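Local coordinates for protein carnitinyl-CoA dehydratase (Mycobacterium avium, PDB 3R9S) that probably catalyses the dehydration of carnitinyl-CoA to crotonobetainyl-CoA, as a lyase of the enoyl-CoA hydratase/isomerase (crotonase) family, at residues 54-59 / 101-106. Sequence-based numbering, arbitrary orientation.
With EDO (1,2-ethanediol), chain E.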
ATOM      1  N   VAL A  54     -21.088   1.145 -24.186  1.00 50.51           N
ATOM      2  CA  VAL A  54     -19.675   1.311 -23.851  1.00 48.63           C
ATOM      3  C   VAL A  54     -19.390   0.512 -22.588  1.00 47.55           C
ATOM      4  O   VAL A  54     -20.037   0.718 -21.565  1.00 47.91           O
ATOM      5  CB  VAL A  54     -19.302   2.787 -23.627  1.00 48.79           C
ATOM      6  CG1 VAL A  54     -17.812   2.923 -23.246  1.00 47.10           C
ATOM      7  CG2 VAL A  54     -19.618   3.619 -24.878  1.00 47.76           C
ATOM      8  N   ARG A  55     -18.439  -0.413 -22.659  1.00 46.13           N
ATOM      9  CA  ARG A  55     -18.084  -1.224 -21.498  1.00 44.76           C
ATOM     10  C   ARG A  55     -16.685  -0.941 -20.926  1.00 43.19           C
ATOM     11  O   ARG A  55     -16.350  -1.441 -19.842  1.00 43.12           O
ATOM     12  CB  ARG A  55     -18.238  -2.696 -21.832  1.00 45.40           C
ATOM     13  CG  ARG A  55     -19.706  -3.142 -21.972  1.00 47.91           C
ATOM     14  CD  ARG A  55     -19.829  -4.644 -21.761  1.00 52.15           C
ATOM     15  NE  ARG A  55     -21.034  -5.197 -22.381  1.00 54.77           N
ATOM     16  CZ  ARG A  55     -21.231  -6.483 -22.656  1.00 57.68           C
ATOM     17  NH1 ARG A  55     -20.312  -7.405 -22.367  1.00 58.19           N
ATOM     18  NH2 ARG A  55     -22.367  -6.854 -23.229  1.00 60.10           N
ATOM     19  N   ALA A  56     -15.880  -0.155 -21.639  1.00 41.29           N
ATOM     20  CA  ALA A  56     -14.557   0.261 -21.159  1.00 39.92           C
ATOM     21  C   ALA A  56     -14.113   1.518 -21.896  1.00 38.94           C
ATOM     22  O   ALA A  56     -14.671   1.845 -22.948  1.00 39.43           O
ATOM     23  CB  ALA A  56     -13.513  -0.859 -21.339  1.00 38.95           C
ATOM     24  N   VAL A  57     -13.118   2.210 -21.340  1.00 37.60           N
ATOM     25  CA  VAL A  57     -12.558   3.442 -21.929  1.00 36.95           C
ATOM     26  C   VAL A  57     -11.036   3.340 -21.991  1.00 36.44           C
ATOM     27  O   VAL A  57     -10.405   2.868 -21.036  1.00 35.71           O
ATOM     28  CB  VAL A  57     -12.944   4.679 -21.086  1.00 37.40           C
ATOM     29  CG1 VAL A  57     -12.137   5.951 -21.504  1.00 36.41           C
ATOM     30  CG2 VAL A  57     -14.470   4.920 -21.135  1.00 36.16           C
ATOM     31  N   VAL A  58     -10.462   3.757 -23.121  1.00 36.31           N
ATOM     32  CA  VAL A  58      -9.022   3.870 -23.285  1.00 36.02           C
ATOM     33  C   VAL A  58      -8.637   5.332 -23.505  1.00 36.34           C
ATOM     34  O   VAL A  58      -9.211   6.018 -24.347  1.00 37.80           O
ATOM     35  CB  VAL A  58      -8.497   2.997 -24.451  1.00 36.30           C
ATOM     36  CG1 VAL A  58      -6.980   3.178 -24.647  1.00 35.10           C
ATOM     37  CG2 VAL A  58      -8.820   1.516 -24.216  1.00 35.60           C
ATOM     38  N   LEU A  59      -7.656   5.809 -22.750  1.00 35.81           N
ATOM     39  CA  LEU A  59      -7.174   7.163 -22.909  1.00 35.95           C
ATOM     40  C   LEU A  59      -5.761   7.086 -23.442  1.00 35.88           C
ATOM     41  O   LEU A  59      -4.949   6.360 -22.885  1.00 35.76           O
ATOM     42  CB  LEU A  59      -7.207   7.914 -21.576  1.00 35.29           C
ATOM     43  CG  LEU A  59      -6.558   9.299 -21.617  1.00 35.59           C
ATOM     44  CD1 LEU A  59      -7.388  10.278 -22.466  1.00 36.34           C
ATOM     45  CD2 LEU A  59      -6.345   9.853 -20.208  1.00 35.57           C
ATOM     46  N   ASP A 101     -18.253   4.612 -13.785  1.00 40.08           N
ATOM     47  CA  ASP A 101     -18.431   3.204 -13.443  1.00 41.16           C
ATOM     48  C   ASP A 101     -17.646   2.277 -14.355  1.00 40.68           C
ATOM     49  O   ASP A 101     -17.360   1.148 -13.980  1.00 40.71           O
ATOM     50  CB  ASP A 101     -19.921   2.826 -13.548  1.00 42.00           C
ATOM     51  CG  ASP A 101     -20.764   3.471 -12.482  1.00 45.28           C
ATOM     52  OD1 ASP A 101     -20.319   3.533 -11.301  1.00 48.88           O
ATOM     53  OD2 ASP A 101     -21.889   3.897 -12.805  1.00 49.66           O
ATOM     54  N   LYS A 102     -17.348   2.751 -15.562  1.00 40.58           N
ATOM     55  CA  LYS A 102     -16.731   1.932 -16.589  1.00 40.60           C
ATOM     56  C   LYS A 102     -15.214   1.919 -16.340  1.00 39.94           C
ATOM     57  O   LYS A 102     -14.633   2.953 -16.029  1.00 40.28           O
ATOM     58  CB  LYS A 102     -17.006   2.520 -17.986  1.00 41.04           C
ATOM     59  CG  LYS A 102     -18.403   2.331 -18.661  1.00 42.51           C
ATOM     60  CD  LYS A 102     -19.553   1.901 -17.797  1.00 42.21           C
ATOM     61  CE  LYS A 102     -20.887   2.524 -18.263  1.00 42.20           C
ATOM     62  NZ  LYS A 102     -21.105   2.585 -19.739  1.00 41.48           N
ATOM     63  N   PRO A 103     -14.561   0.761 -16.516  1.00 39.57           N
ATOM     64  CA  PRO A 103     -13.107   0.684 -16.375  1.00 38.59           C
ATOM     65  C   PRO A 103     -12.352   1.573 -17.350  1.00 37.69           C
ATOM     66  O   PRO A 103     -12.710   1.631 -18.535  1.00 37.15           O
ATOM     67  CB  PRO A 103     -12.804  -0.790 -16.666  1.00 39.12           C
ATOM     68  CG  PRO A 103     -13.983  -1.296 -17.372  1.00 40.26           C
ATOM     69  CD  PRO A 103     -15.140  -0.560 -16.824  1.00 39.89           C
ATOM     70  N   THR A 104     -11.319   2.245 -16.843  1.00 36.33           N
ATOM     71  CA  THR A 104     -10.478   3.128 -17.643  1.00 36.29           C
ATOM     72  C   THR A 104      -9.051   2.605 -17.745  1.00 35.74           C
ATOM     73  O   THR A 104      -8.474   2.151 -16.752  1.00 35.57           O
ATOM     74  CB  THR A 104     -10.434   4.542 -17.039  1.00 36.55           C
ATOM     75  OG1 THR A 104      -9.849   4.503 -15.722  1.00 36.66           O
ATOM     76  CG2 THR A 104     -11.838   5.131 -16.971  1.00 35.67           C
ATOM     77  N   ILE A 105      -8.492   2.672 -18.950  1.00 34.90           N
ATOM     78  CA  ILE A 105      -7.146   2.207 -19.220  1.00 34.45           C
ATOM     79  C   ILE A 105      -6.341   3.293 -19.911  1.00 34.41           C
ATOM     80  O   ILE A 105      -6.734   3.739 -20.973  1.00 35.17           O
ATOM     81  CB  ILE A 105      -7.128   1.011 -20.180  1.00 34.78           C
ATOM     82  CG1 ILE A 105      -7.870  -0.184 -19.597  1.00 35.03           C
ATOM     83  CG2 ILE A 105      -5.683   0.654 -20.516  1.00 33.05           C
ATOM     84  CD1 ILE A 105      -8.329  -1.169 -20.676  1.00 38.55           C
ATOM     85  N   ALA A 106      -5.201   3.667 -19.328  1.00 34.26           N
ATOM     86  CA  ALA A 106      -4.256   4.575 -19.959  1.00 34.12           C
ATOM     87  C   ALA A 106      -3.316   3.794 -20.866  1.00 34.18           C
ATOM     88  O   ALA A 106      -2.660   2.824 -20.438  1.00 33.50           O
ATOM     89  CB  ALA A 106      -3.474   5.361 -18.896  1.00 34.71           C
TER
HETATM   90  C1  EDO E 265     -10.405   8.162 -14.563  1.00 52.36           C
HETATM   91  O1  EDO E 265     -10.438   6.737 -14.381  1.00 52.69           O
HETATM   92  C2  EDO E 265     -11.733   8.725 -14.136  1.00 52.90           C
HETATM   93  O2  EDO E 265     -12.715   8.329 -15.092  1.00 52.18           O
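Ala56 CB sits over one face of the Pro103 ring, 4.0 Å from CG, while Arg55 O comes in near the CG-CD edge, 3.4 Å from both atoms. Ile203, Val211 and Leu167 of the second subunit pack on the same proline. From here two neighbouring parallel strands of the crotonase-fold core sheet, 56-61 and 104-108, run on side by side. On one face Val58 and Ile105 are neighbours, and Ile105 is covered by Ala196 and Ala200 of helix 192-204. The other face carries Val57, Leu59, Thr104 and Ala106; Ile22 of the adjoining strand 19-24 touches Val57 and Leu59 from alongside, and Tyr95 from a loop touches Leu59 and Thr104.

The strands are joined by alternating backbone bonds. Val57 N donates to Pro103 O at 2.9 Å, Val57 O receives Ile105 N, and Leu59 N returns to Ile105 O. Val58 turns its backbone the opposite way, to Met20 and Ile22, so 56-61 is bonded along both edges.

Ahead of the strands, the Lys102 chain is kinked, with chi2 nearly eclipsed at 16°, and its methylenes curl around the Val54 carbonyl. CG stays 3.7 Å from Val54 O while NZ reaches the same oxygen at 2.8 Å, tilted 23° from the carbonyl plane. The ammonium has a second acceptor in Ala48 O, so a buried charge is shared between two backbone carbonyls and links the end of helix 35-50 to the loops that lead into both strands.

Thr104 holds OG1 between its own N and carbonyl carbon (chi1 62°), which sends the hydroxyl off the sheet to a 1,2-ethanediol, probably from the crystallisation liquor and also bonded to Ala122 O; OG1 and O1 of the diol are hydrogen-bonded at 2.7 Å.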